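Local structure of L-threonine-O-3-phosphate decarboxylase (Porphyromonas gingivalis, 3FKD) at residues S92-P97 and D104-Y109; E120-A125 and R148-R153; C133-P138 and D142-Q147; F163-S168 and E176-A181. The protein probably binds pyridoxal 5'-phosphate and probably removes the carboxyl group of L-threonine O-3-phosphate. All coordinates share one frame; numbering follows the deposited sequence.

Interaction 1 (S92-P97 and D104-Y109); sequences SLIAIP and DACRMY
Cys106 sets its sulfur against Ser92 and Ile94 where helix 100-108 lies on strand 91-96, within a beta-alpha-beta unit of the seven-stranded sheet that marks the large domain of fold-type I aminotransferases. Strand alternation decides which residues take part: Ser92 and Ile94 direct their CB atoms at the helix, while Leu93 between them faces the other side of the sheet. The Cys106 thiol leaves the helix beside its own backbone N, opposite the carbonyl carbon (chi1 -85°), and in this rotamer SG reaches the strand. It lies 3.4 Å from Ser92 OG and 3.5 Å from Ser92 CB, so the sulfur sits against the whole hydroxymethyl group. From the Ile94 side the contact is made by the end of the longer branch. With chi1 near -57° and chi2 extended at 175°, that branch carries CD1 to 4.0 Å from Cys106 SG, an apolar touch. Small side chains suit this spot, because the helix and the strand approach to 7.3 Å between Ser92 CA and Cys106 CA. A serine hydroxyl buried here needs a polar partner, and Trp134 on the neighbouring strand supplies one through its indole NE1. Val113 packs on both Ile94 and Cys106, closing the layer from strand 112-117. Ala105 and Met108 pack on helix 75-86, and just after the helix Tyr109 OH bonds to Gln85 of the second subunit. The indole serves the sulfur as well: Trp134 CZ2 packs 3.7 Å from Cys106 SG.

Interaction 2 (E120-A125 and R148-R153); sequences EDIGEA and RTEILR
Glu150 and Asp121 point their carboxylates at each other from opposite directions, one from the first turn of helix 148-157, the other from an Asx turn in the loop between strands 112-117 and 132-136. The two planes are turned 61° apart, and Asp121 OD1 comes within 3.2 Å of Glu150 OE2. Both are acceptors, so if both groups are ionised the approach is repulsive; the pair may raise the pKa of one of them. The Glu150 chain starts extended, with CG opposite the backbone N (chi1 168°), and then bends at chi2, which lays OE2 over the turn. There it rests 3.5 Å from Gly123 CA, an approach that suits glycine, since a side chain would start in just this direction. Ile122 runs past the glutamate chain the other way and puts CD1 4.0 Å from Glu150 OE2. Ile122 also packs on Tyr116, whose hydroxyl bonds to Asp121 O and fixes the turn to strand 112-117. The turn itself is drawn together by Gly123 N, which donates to Asp121 OD1 at 2.8 Å from well above the carboxylate plane.

Interaction 3 (C133-P138 and D142-Q147); sequences CWLCNP and DGRLLQ
Asn137 grips the backbone of Leu146 at two points. Its OD1 accepts from Leu146 N (2.9 Å), the donor sitting above the carbonyl plane of the amide, and its ND2 gives a hydrogen to Leu146 O (3.0 Å). The extended chi1 of -178° carries the amide out to the later segment, where it meets both the N-H and the C=O of one residue, though neither bond is straight. Asparagine suits the place because one flat group offers both donor and acceptor. Next to it, Pro138, which follows a cis peptide, lies alongside Leu145, with Pro138 CB 3.6 Å from Leu145 CD1; its CA makes a CA-H...O contact to Arg144 O at 3.3 Å. The Arg144 chain, bent at chi2 and chi3, brings NH2 edge-on to Cys136 O at a loose 3.8 Å, while Leu146 CD1 rests over one guanidinium face. Farther out, Ile151 of helix 148-157 packs on Asn137 and Leu146, and Asp142 bonds to the Ser118 hydroxyl. Gly143 has a positive phi that glycine accepts readily; the Asn-Pro opening this turn resembles the class I and II aminotransferase motif, which in relatives lies near the cofactor. The paired bonds satisfy both polar ends of the buried Asn137 amide and should hold this turn in a defined shape.

Interaction 4 (F163-S168 and E176-A181); sequences FVLDQS and EVIRPA
Gln167 CG stands beside the backbone N (chi1 -58°) and the chain then bends at chi2 (-81°), a course that swings NE2 toward Ile178 O. The contact lies at the C-terminal part of strand 162-166, a parallel strand central to the aminotransferase sheet. NE2 lies 3.1 Å from Ile178 O in a weak, bent hydrogen bond, and its position is somewhat uncertain; Tyr193 OH is its stronger partner. A glutamine here can reach both a loop carbonyl and the next strand. Beside it, Leu165 crosses Ile178 at a slant, with Leu165 CD1 3.9 Å from Ile178 CG2. That methyl stands opposite the backbone N of Ile178, whereas the longer branch turns off toward Leu152 of helix 148-157. A branched apolar residue therefore fills the seam between strand, helix and loop, with Met191 of strand 189-194 packing on it too. On the strand, Asp166 points the other way, its OD2 bonded to Tyr102 OH. It probably corresponds to the strand-end aspartate that pairs with the pyridine nitrogen in fold-type I enzymes. Its other oxygen closes an Asx turn: Asp166 OD1 receives Ser168 N at 3.0 Å and, on its syn lone pair, Ser168 OG at 2.7 Å.

In the fold
From the N terminus, interaction 1 closes first, folding helix 100-108 back on strand 91-96 before the chain enters strand 112-117. Interaction 2 then closes a longer loop, from the segment after that strand to the start of helix 148-157. Interaction 3 is nested inside it, shutting the short turn that follows strand 132-136, and the two touch through Ile122, Leu146 and Ile151. Interaction 4 comes last, in series, where the chain leaves strand 162-166; none of the loops cross. Strand 132-136 lies between strands 91-96 and 162-166, so interaction 3 is bonded to both interactions 1 and 4, while Arg148 joins interaction 2 to Val177 of interaction 4.

Interaction 1 (S92-P97 and D104-Y109)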
loop_
_atom_site.group_PDB
_atom_site.type_symbol
_atom_site.label_atom_id
_atom_site.label_comp_id
_atom_site.label_asym_id
_atom_site.label_seq_id
_atom_site.Cartn_x
_atom_site.Cartn_y
_atom_site.Cartn_z
ATOM N N SER A 92 -7.461 -20.714 -11.975
ATOM C CA SER A 92 -6.349 -20.021 -12.600
ATOM C C SER A 92 -5.285 -20.968 -13.135
ATOM O O SER A 92 -4.820 -21.864 -12.423
ATOM C CB SER A 92 -5.727 -19.017 -11.620
ATOM O OG SER A 92 -6.611 -17.946 -11.442
ATOM N N LEU A 93 -4.936 -20.738 -14.398
ATOM C CA LEU A 93 -3.810 -21.347 -15.081
ATOM C C LEU A 93 -2.622 -20.409 -14.945
ATOM O O LEU A 93 -2.672 -19.270 -15.398
ATOM C CB LEU A 93 -4.142 -21.540 -16.578
ATOM C CG LEU A 93 -3.186 -22.361 -17.478
ATOM C CD1 LEU A 93 -2.924 -23.746 -16.888
ATOM C CD2 LEU A 93 -3.691 -22.487 -18.907
ATOM N N ILE A 94 -1.556 -20.873 -14.318
ATOM C CA ILE A 94 -0.368 -20.057 -14.164
ATOM C C ILE A 94 0.875 -20.719 -14.830
ATOM O O ILE A 94 1.233 -21.844 -14.513
ATOM C CB ILE A 94 -0.097 -19.813 -12.677
ATOM C CG1 ILE A 94 -1.313 -19.144 -11.995
ATOM C CG2 ILE A 94 1.148 -19.012 -12.499
ATOM C CD1 ILE A 94 -1.181 -18.975 -10.485
ATOM N N ALA A 95 1.520 -20.033 -15.765
ATOM C CA ALA A 95 2.773 -20.533 -16.306
ATOM C C ALA A 95 3.889 -20.418 -15.268
ATOM O O ALA A 95 3.937 -19.467 -14.525
ATOM C CB ALA A 95 3.136 -19.805 -17.569
ATOM N N ILE A 96 4.756 -21.416 -15.198
ATOM C CA ILE A 96 5.891 -21.395 -14.297
ATOM C C ILE A 96 7.179 -21.760 -15.062
ATOM O O ILE A 96 7.133 -22.392 -16.125
ATOM C CB ILE A 96 5.696 -22.391 -13.144
ATOM C CG1 ILE A 96 5.152 -23.711 -13.684
ATOM C CG2 ILE A 96 4.748 -21.844 -12.100
ATOM C CD1 ILE A 96 5.384 -24.909 -12.777
ATOM N N PRO A 97 8.342 -21.335 -14.552
ATOM C CA PRO A 97 8.406 -20.460 -13.381
ATOM C C PRO A 97 7.843 -19.072 -13.700
ATOM O O PRO A 97 7.721 -18.702 -14.889
ATOM C CB PRO A 97 9.902 -20.371 -13.074
ATOM C CG PRO A 97 10.620 -20.984 -14.256
ATOM C CD PRO A 97 9.628 -21.467 -15.257
ATOM N N ASP A 104 0.688 -16.634 -4.971
ATOM C CA ASP A 104 0.326 -16.272 -3.614
ATOM C C ASP A 104 -1.020 -15.604 -3.608
ATOM O O ASP A 104 -1.829 -15.890 -2.743
ATOM C CB ASP A 104 1.362 -15.352 -2.974
ATOM C CG ASP A 104 2.729 -15.992 -2.871
ATOM O OD1 ASP A 104 2.800 -17.249 -2.767
ATOM O OD2 ASP A 104 3.739 -15.242 -2.901
ATOM N N ALA A 105 -1.266 -14.743 -4.594
ATOM C CA ALA A 105 -2.573 -14.091 -4.709
ATOM C C ALA A 105 -3.709 -15.087 -4.873
ATOM O O ALA A 105 -4.709 -15.032 -4.151
ATOM C CB ALA A 105 -2.603 -13.074 -5.848
ATOM N N CYS A 106 -3.549 -15.951 -5.862
ATOM C CA CYS A 106 -4.529 -16.953 -6.214
ATOM C C CYS A 106 -4.814 -17.885 -5.031
ATOM O O CYS A 106 -5.930 -18.361 -4.863
ATOM C CB CYS A 106 -4.026 -17.765 -7.405
ATOM S SG CYS A 106 -4.381 -17.042 -9.032
ATOM N N ARG A 107 -3.795 -18.169 -4.228
ATOM C CA ARG A 107 -3.963 -19.058 -3.094
ATOM C C ARG A 107 -4.724 -18.296 -2.011
ATOM O O ARG A 107 -5.750 -18.758 -1.519
ATOM C CB ARG A 107 -2.611 -19.575 -2.570
ATOM C CG ARG A 107 -2.700 -20.186 -1.158
ATOM C CD ARG A 107 -1.361 -20.448 -0.524
ATOM N NE ARG A 107 -0.648 -19.185 -0.327
ATOM C CZ ARG A 107 0.572 -19.054 0.209
ATOM N NH1 ARG A 107 1.245 -20.120 0.642
ATOM N NH2 ARG A 107 1.117 -17.838 0.326
HETATM N N MSE A 108 -4.229 -17.115 -1.657
HETATM C CA MSE A 108 -4.846 -16.377 -0.579
HETATM C C MSE A 108 -6.326 -16.296 -0.831
HETATM O O MSE A 108 -7.122 -16.425 0.096
HETATM C CB MSE A 108 -4.236 -14.992 -0.426
HETATM C CG MSE A 108 -4.996 -14.079 0.508
HETATM SE SE MSE A 108 -4.060 -12.376 0.671
HETATM C CE MSE A 108 -5.515 -11.282 1.363
ATOM N N TYR A 109 -6.716 -16.124 -2.089
ATOM C CA TYR A 109 -8.144 -16.030 -2.372
ATOM C C TYR A 109 -8.781 -17.342 -2.875
ATOM O O TYR A 109 -9.849 -17.342 -3.485
ATOM C CB TYR A 109 -8.457 -14.789 -3.214
ATOM C CG TYR A 109 -8.126 -13.556 -2.414
ATOM C CD1 TYR A 109 -6.891 -12.925 -2.548
ATOM C CD2 TYR A 109 -9.010 -13.059 -1.469
ATOM C CE1 TYR A 109 -6.565 -11.833 -1.795
ATOM C CE2 TYR A 109 -8.697 -11.944 -0.699
ATOM C CZ TYR A 109 -7.468 -11.331 -0.874
ATOM O OH TYR A 109 -7.138 -10.231 -0.131
#

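Interaction 2 (E120-A125 and R148-R153)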
loop_
_atom_site.group_PDB
_atom_site.type_symbol
_atom_site.label_atom_id
_atom_site.label_comp_id
_atom_site.label_asym_id
_atom_site.label_seq_id
_atom_site.Cartn_x
_atom_site.Cartn_y
_atom_site.Cartn_z
ATOM N N GLU A 120 7.025 -24.100 -23.008
ATOM C CA GLU A 120 6.269 -24.970 -23.871
ATOM C C GLU A 120 5.134 -24.045 -24.274
ATOM O O GLU A 120 4.926 -23.006 -23.643
ATOM C CB GLU A 120 5.871 -26.223 -23.101
ATOM C CG GLU A 120 7.098 -26.704 -22.263
ATOM C CD GLU A 120 7.015 -28.149 -21.768
ATOM O OE1 GLU A 120 5.971 -28.806 -22.029
ATOM O OE2 GLU A 120 7.991 -28.615 -21.104
ATOM N N ASP A 121 4.471 -24.341 -25.376
ATOM C CA ASP A 121 3.641 -23.322 -25.987
ATOM C C ASP A 121 2.350 -23.236 -25.211
ATOM O O ASP A 121 1.571 -24.190 -25.192
ATOM C CB ASP A 121 3.365 -23.656 -27.447
ATOM C CG ASP A 121 2.495 -22.630 -28.129
ATOM O OD1 ASP A 121 2.181 -21.601 -27.496
ATOM O OD2 ASP A 121 2.123 -22.852 -29.303
ATOM N N ILE A 122 2.129 -22.099 -24.561
ATOM C CA ILE A 122 0.925 -21.919 -23.788
ATOM C C ILE A 122 -0.326 -21.930 -24.672
ATOM O O ILE A 122 -1.438 -22.201 -24.202
ATOM C CB ILE A 122 1.026 -20.651 -22.946
ATOM C CG1 ILE A 122 1.633 -19.524 -23.777
ATOM C CG2 ILE A 122 1.951 -20.903 -21.753
ATOM C CD1 ILE A 122 0.714 -18.968 -24.838
ATOM N N GLY A 123 -0.129 -21.666 -25.963
ATOM C CA GLY A 123 -1.234 -21.577 -26.905
ATOM C C GLY A 123 -1.949 -22.903 -27.056
ATOM O O GLY A 123 -2.957 -23.019 -27.746
ATOM N N GLU A 124 -1.438 -23.890 -26.339
ATOM C CA GLU A 124 -1.703 -25.279 -26.595
ATOM C C GLU A 124 -1.809 -26.002 -25.246
ATOM O O GLU A 124 -1.632 -27.206 -25.144
ATOM C CB GLU A 124 -0.525 -25.775 -27.423
ATOM C CG GLU A 124 -0.529 -27.166 -27.908
ATOM C CD GLU A 124 0.869 -27.661 -27.861
ATOM O OE1 GLU A 124 1.607 -27.090 -27.028
ATOM O OE2 GLU A 124 1.247 -28.581 -28.635
ATOM N N ALA A 125 -2.113 -25.228 -24.210
ATOM C CA ALA A 125 -2.438 -25.751 -22.898
ATOM C C ALA A 125 -3.943 -25.987 -22.821
ATOM O O ALA A 125 -4.668 -25.746 -23.794
ATOM C CB ALA A 125 -2.007 -24.778 -21.829
ATOM N N ARG A 148 3.422 -10.460 -29.711
ATOM C CA ARG A 148 2.169 -9.717 -29.575
ATOM C C ARG A 148 1.078 -10.478 -30.292
ATOM O O ARG A 148 -0.071 -10.470 -29.870
ATOM C CB ARG A 148 2.323 -8.292 -30.146
ATOM C CG ARG A 148 1.090 -7.760 -30.852
ATOM C CD ARG A 148 1.188 -6.306 -31.315
ATOM N NE ARG A 148 -0.165 -5.860 -31.637
ATOM C CZ ARG A 148 -0.973 -5.203 -30.798
ATOM N NH1 ARG A 148 -0.538 -4.852 -29.599
ATOM N NH2 ARG A 148 -2.205 -4.869 -31.165
ATOM N N THR A 149 1.478 -11.166 -31.360
ATOM C CA THR A 149 0.596 -11.968 -32.215
ATOM C C THR A 149 0.169 -13.303 -31.610
ATOM O O THR A 149 -0.966 -13.731 -31.782
ATOM C CB THR A 149 1.291 -12.270 -33.552
ATOM O OG1 THR A 149 1.880 -11.068 -34.056
ATOM C CG2 THR A 149 0.309 -12.806 -34.568
ATOM N N GLU A 150 1.079 -13.973 -30.921
ATOM C CA GLU A 150 0.746 -15.249 -30.295
ATOM C C GLU A 150 -0.277 -14.982 -29.208
ATOM O O GLU A 150 -1.233 -15.738 -29.019
ATOM C CB GLU A 150 1.997 -15.910 -29.718
ATOM C CG GLU A 150 1.703 -17.081 -28.799
ATOM C CD GLU A 150 1.054 -18.271 -29.504
ATOM O OE1 GLU A 150 1.064 -18.319 -30.761
ATOM O OE2 GLU A 150 0.541 -19.166 -28.791
ATOM N N ILE A 151 -0.090 -13.871 -28.515
ATOM C CA ILE A 151 -1.019 -13.467 -27.485
ATOM C C ILE A 151 -2.400 -13.171 -28.075
ATOM O O ILE A 151 -3.390 -13.711 -27.582
ATOM C CB ILE A 151 -0.465 -12.298 -26.653
ATOM C CG1 ILE A 151 0.692 -12.802 -25.789
ATOM C CG2 ILE A 151 -1.537 -11.740 -25.758
ATOM C CD1 ILE A 151 1.266 -11.801 -24.831
ATOM N N LEU A 152 -2.473 -12.353 -29.132
ATOM C CA LEU A 152 -3.775 -12.048 -29.765
ATOM C C LEU A 152 -4.638 -13.272 -30.163
ATOM O O LEU A 152 -5.862 -13.224 -30.103
ATOM C CB LEU A 152 -3.617 -11.096 -30.960
ATOM C CG LEU A 152 -3.045 -9.751 -30.547
ATOM C CD1 LEU A 152 -2.642 -8.882 -31.723
ATOM C CD2 LEU A 152 -4.079 -9.044 -29.648
ATOM N N ARG A 153 -4.024 -14.368 -30.576
ATOM C CA ARG A 153 -4.854 -15.497 -30.956
ATOM C C ARG A 153 -5.352 -16.222 -29.724
ATOM O O ARG A 153 -6.438 -16.784 -29.748
ATOM C CB ARG A 153 -4.189 -16.424 -31.981
ATOM C CG ARG A 153 -3.121 -17.408 -31.476
ATOM C CD ARG A 153 -2.104 -17.608 -32.604
ATOM N NE ARG A 153 -2.186 -16.444 -33.496
ATOM C CZ ARG A 153 -2.342 -16.503 -34.818
ATOM N NH1 ARG A 153 -2.378 -17.683 -35.435
ATOM N NH2 ARG A 153 -2.440 -15.382 -35.522
#

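Interaction 3 (C133-P138 and D142-Q147)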
loop_
_atom_site.group_PDB
_atom_site.type_symbol
_atom_site.label_atom_id
_atom_site.label_comp_id
_atom_site.label_asym_id
_atom_site.label_seq_id
_atom_site.Cartn_x
_atom_site.Cartn_y
_atom_site.Cartn_z
ATOM N N CYS A 133 -5.932 -16.828 -16.836
ATOM C CA CYS A 133 -4.606 -17.240 -17.206
ATOM C C CYS A 133 -3.629 -16.086 -16.958
ATOM O O CYS A 133 -3.837 -14.970 -17.431
ATOM C CB CYS A 133 -4.579 -17.663 -18.672
ATOM S SG CYS A 133 -2.962 -18.171 -19.206
ATOM N N TRP A 134 -2.552 -16.382 -16.239
ATOM C CA TRP A 134 -1.622 -15.372 -15.757
ATOM C C TRP A 134 -0.265 -15.419 -16.489
ATOM O O TRP A 134 0.539 -16.340 -16.312
ATOM C CB TRP A 134 -1.436 -15.528 -14.242
ATOM C CG TRP A 134 -2.727 -15.388 -13.398
ATOM C CD1 TRP A 134 -3.823 -16.228 -13.397
ATOM C CD2 TRP A 134 -3.016 -14.372 -12.423
ATOM N NE1 TRP A 134 -4.770 -15.778 -12.499
ATOM C CE2 TRP A 134 -4.291 -14.666 -11.870
ATOM C CE3 TRP A 134 -2.308 -13.260 -11.946
ATOM C CZ2 TRP A 134 -4.880 -13.882 -10.890
ATOM C CZ3 TRP A 134 -2.897 -12.464 -10.968
ATOM C CH2 TRP A 134 -4.185 -12.790 -10.448
ATOM N N LEU A 135 -0.007 -14.424 -17.320
ATOM C CA LEU A 135 1.234 -14.393 -18.079
ATOM C C LEU A 135 2.036 -13.146 -17.805
ATOM O O LEU A 135 1.536 -12.146 -17.281
ATOM C CB LEU A 135 0.952 -14.504 -19.569
ATOM C CG LEU A 135 0.116 -15.756 -19.820
ATOM C CD1 LEU A 135 -0.564 -15.705 -21.166
ATOM C CD2 LEU A 135 0.980 -17.011 -19.650
ATOM N N CYS A 136 3.304 -13.211 -18.134
ATOM C CA CYS A 136 4.137 -12.036 -18.001
ATOM C C CYS A 136 5.085 -12.097 -19.167
ATOM O O CYS A 136 5.715 -13.112 -19.420
ATOM C CB CYS A 136 4.838 -12.016 -16.638
ATOM S SG CYS A 136 6.087 -10.756 -16.418
ATOM N N ASN A 137 5.151 -11.003 -19.899
ATOM C CA ASN A 137 5.855 -11.002 -21.156
ATOM C C ASN A 137 6.662 -9.709 -21.305
ATOM O O ASN A 137 6.069 -8.630 -21.356
ATOM C CB ASN A 137 4.823 -11.168 -22.286
ATOM C CG ASN A 137 5.466 -11.220 -23.642
ATOM O OD1 ASN A 137 6.467 -11.875 -23.805
ATOM N ND2 ASN A 137 4.916 -10.522 -24.612
ATOM N N PRO A 138 8.014 -9.807 -21.349
ATOM C CA PRO A 138 8.833 -11.024 -21.195
ATOM C C PRO A 138 8.782 -11.508 -19.760
ATOM O O PRO A 138 8.664 -10.693 -18.857
ATOM C CB PRO A 138 10.255 -10.537 -21.519
ATOM C CG PRO A 138 10.238 -9.132 -21.240
ATOM C CD PRO A 138 8.864 -8.649 -21.647
ATOM N N ASP A 142 12.558 -16.274 -16.533
ATOM C CA ASP A 142 12.906 -16.935 -17.800
ATOM C C ASP A 142 13.350 -16.033 -18.921
ATOM O O ASP A 142 14.179 -16.403 -19.746
ATOM C CB ASP A 142 11.619 -17.547 -18.354
ATOM C CG ASP A 142 11.582 -18.975 -18.167
ATOM O OD1 ASP A 142 12.647 -19.479 -17.772
ATOM O OD2 ASP A 142 10.520 -19.590 -18.381
ATOM N N GLY A 143 12.664 -14.895 -19.013
ATOM C CA GLY A 143 12.769 -14.015 -20.159
ATOM C C GLY A 143 11.973 -14.557 -21.325
ATOM O O GLY A 143 12.174 -14.129 -22.455
ATOM N N ARG A 144 11.090 -15.511 -21.077
ATOM C CA ARG A 144 10.316 -16.085 -22.166
ATOM C C ARG A 144 9.485 -14.982 -22.778
ATOM O O ARG A 144 8.893 -14.202 -22.075
ATOM C CB ARG A 144 9.433 -17.223 -21.669
ATOM C CG ARG A 144 8.699 -17.957 -22.762
ATOM C CD ARG A 144 7.304 -17.381 -23.073
ATOM N NE ARG A 144 6.609 -16.799 -21.910
ATOM C CZ ARG A 144 5.717 -17.430 -21.143
ATOM N NH1 ARG A 144 5.399 -18.699 -21.406
ATOM N NH2 ARG A 144 5.137 -16.794 -20.114
ATOM N N LEU A 145 9.462 -14.886 -24.095
ATOM C CA LEU A 145 8.746 -13.793 -24.741
ATOM C C LEU A 145 7.849 -14.356 -25.821
ATOM O O LEU A 145 8.312 -15.059 -26.720
ATOM C CB LEU A 145 9.717 -12.755 -25.331
ATOM C CG LEU A 145 9.121 -11.431 -25.889
ATOM C CD1 LEU A 145 8.854 -10.438 -24.805
ATOM C CD2 LEU A 145 10.029 -10.748 -26.960
ATOM N N LEU A 146 6.565 -14.047 -25.707
ATOM C CA LEU A 146 5.554 -14.372 -26.695
ATOM C C LEU A 146 5.385 -13.171 -27.622
ATOM O O LEU A 146 5.533 -12.015 -27.198
ATOM C CB LEU A 146 4.230 -14.639 -25.986
ATOM C CG LEU A 146 4.352 -15.696 -24.909
ATOM C CD1 LEU A 146 3.049 -15.834 -24.100
ATOM C CD2 LEU A 146 4.743 -16.986 -25.591
ATOM N N GLN A 147 5.063 -13.449 -28.881
ATOM C CA GLN A 147 4.834 -12.410 -29.870
ATOM C C GLN A 147 3.489 -11.785 -29.607
ATOM O O GLN A 147 2.534 -12.491 -29.330
ATOM C CB GLN A 147 4.826 -13.019 -31.273
ATOM C CG GLN A 147 6.164 -13.520 -31.749
ATOM C CD GLN A 147 7.161 -12.411 -31.773
ATOM O OE1 GLN A 147 6.949 -11.397 -32.441
ATOM N NE2 GLN A 147 8.260 -12.575 -31.035
#

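Interaction 4 (F163-S168 and E176-A181)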
loop_
_atom_site.group_PDB
_atom_site.type_symbol
_atom_site.label_atom_id
_atom_site.label_comp_id
_atom_site.label_asym_id
_atom_site.label_seq_id
_atom_site.Cartn_x
_atom_site.Cartn_y
_atom_site.Cartn_z
ATOM N N PHE A 163 -7.283 -13.192 -19.566
ATOM C CA PHE A 163 -5.826 -13.263 -19.497
ATOM C C PHE A 163 -5.293 -12.105 -18.660
ATOM O O PHE A 163 -5.539 -10.954 -18.977
ATOM C CB PHE A 163 -5.201 -13.305 -20.906
ATOM C CG PHE A 163 -5.412 -14.603 -21.598
ATOM C CD1 PHE A 163 -4.457 -15.594 -21.539
ATOM C CD2 PHE A 163 -6.601 -14.869 -22.250
ATOM C CE1 PHE A 163 -4.673 -16.812 -22.154
ATOM C CE2 PHE A 163 -6.823 -16.102 -22.866
ATOM C CZ PHE A 163 -5.855 -17.062 -22.824
ATOM N N VAL A 164 -4.601 -12.407 -17.570
ATOM C CA VAL A 164 -3.984 -11.336 -16.819
ATOM C C VAL A 164 -2.509 -11.222 -17.210
ATOM O O VAL A 164 -1.675 -12.130 -16.983
ATOM C CB VAL A 164 -4.190 -11.449 -15.294
ATOM C CG1 VAL A 164 -3.647 -10.194 -14.605
ATOM C CG2 VAL A 164 -5.695 -11.658 -14.945
ATOM N N LEU A 165 -2.207 -10.088 -17.827
ATOM C CA LEU A 165 -0.900 -9.873 -18.437
ATOM C C LEU A 165 -0.076 -8.867 -17.624
ATOM O O LEU A 165 -0.284 -7.681 -17.745
ATOM C CB LEU A 165 -1.087 -9.382 -19.879
ATOM C CG LEU A 165 -0.127 -9.860 -20.958
ATOM C CD1 LEU A 165 -0.464 -9.197 -22.303
ATOM C CD2 LEU A 165 1.317 -9.587 -20.545
ATOM N N ASP A 166 0.821 -9.373 -16.784
ATOM C CA ASP A 166 1.872 -8.592 -16.147
ATOM C C ASP A 166 2.701 -7.920 -17.216
ATOM O O ASP A 166 3.414 -8.589 -17.979
ATOM C CB ASP A 166 2.764 -9.474 -15.258
ATOM C CG ASP A 166 3.649 -8.660 -14.297
ATOM O OD1 ASP A 166 3.756 -7.423 -14.481
ATOM O OD2 ASP A 166 4.228 -9.254 -13.339
ATOM N N GLN A 167 2.569 -6.598 -17.287
ATOM C CA GLN A 167 3.310 -5.769 -18.237
ATOM C C GLN A 167 4.499 -5.038 -17.610
ATOM O O GLN A 167 4.967 -4.032 -18.153
ATOM C CB GLN A 167 2.365 -4.738 -18.823
ATOM C CG GLN A 167 1.184 -5.340 -19.500
ATOM C CD GLN A 167 1.516 -5.810 -20.894
ATOM O OE1 GLN A 167 2.137 -6.855 -21.067
ATOM N NE2 GLN A 167 1.110 -5.036 -21.897
ATOM N N SER A 168 4.973 -5.527 -16.472
ATOM C CA SER A 168 6.013 -4.846 -15.732
ATOM C C SER A 168 7.238 -4.585 -16.573
ATOM O O SER A 168 7.959 -3.631 -16.332
ATOM C CB SER A 168 6.442 -5.647 -14.503
ATOM O OG SER A 168 5.456 -5.642 -13.496
ATOM N N GLU A 176 7.337 -6.111 -30.550
ATOM C CA GLU A 176 6.022 -5.486 -30.521
ATOM C C GLU A 176 5.208 -6.008 -29.375
ATOM O O GLU A 176 4.985 -7.206 -29.260
ATOM C CB GLU A 176 5.256 -5.763 -31.801
ATOM C CG GLU A 176 5.549 -4.809 -32.906
ATOM C CD GLU A 176 4.380 -4.698 -33.827
ATOM O OE1 GLU A 176 4.444 -5.361 -34.896
ATOM O OE2 GLU A 176 3.403 -3.973 -33.459
ATOM N N VAL A 177 4.737 -5.112 -28.535
ATOM C CA VAL A 177 3.991 -5.569 -27.384
ATOM C C VAL A 177 2.509 -5.279 -27.491
ATOM O O VAL A 177 2.079 -4.385 -28.241
ATOM C CB VAL A 177 4.515 -4.953 -26.088
ATOM C CG1 VAL A 177 5.941 -5.432 -25.817
ATOM C CG2 VAL A 177 4.406 -3.418 -26.152
ATOM N N ILE A 178 1.742 -6.070 -26.748
ATOM C CA ILE A 178 0.378 -5.749 -26.424
ATOM C C ILE A 178 0.413 -4.422 -25.647
ATOM O O ILE A 178 1.340 -4.163 -24.879
ATOM C CB ILE A 178 -0.257 -6.877 -25.566
ATOM C CG1 ILE A 178 -0.570 -8.098 -26.424
ATOM C CG2 ILE A 178 -1.517 -6.384 -24.859
ATOM C CD1 ILE A 178 -1.890 -7.995 -27.193
ATOM N N ARG A 179 -0.580 -3.570 -25.864
ATOM C CA ARG A 179 -0.601 -2.269 -25.203
ATOM C C ARG A 179 -1.993 -1.990 -24.662
ATOM O O ARG A 179 -2.921 -2.743 -24.958
ATOM C CB ARG A 179 -0.118 -1.173 -26.151
ATOM C CG ARG A 179 -0.584 -1.317 -27.559
ATOM C CD ARG A 179 0.464 -0.810 -28.570
ATOM N NE ARG A 179 -0.009 -1.045 -29.939
ATOM C CZ ARG A 179 0.607 -1.803 -30.835
ATOM N NH1 ARG A 179 1.755 -2.382 -30.540
ATOM N NH2 ARG A 179 0.083 -1.962 -32.037
ATOM N N PRO A 180 -2.148 -0.927 -23.849
ATOM C CA PRO A 180 -3.428 -0.719 -23.132
ATOM C C PRO A 180 -4.661 -0.669 -24.056
ATOM O O PRO A 180 -5.746 -1.165 -23.711
ATOM C CB PRO A 180 -3.228 0.624 -22.421
ATOM C CG PRO A 180 -1.746 0.772 -22.292
ATOM C CD PRO A 180 -1.137 0.089 -23.500
ATOM N N ALA A 181 -4.473 -0.098 -25.239
ATOM C CA ALA A 181 -5.582 0.077 -26.184
ATOM C C ALA A 181 -6.063 -1.241 -26.836
ATOM O O ALA A 181 -6.989 -1.244 -27.640
ATOM C CB ALA A 181 -5.220 1.149 -27.251
#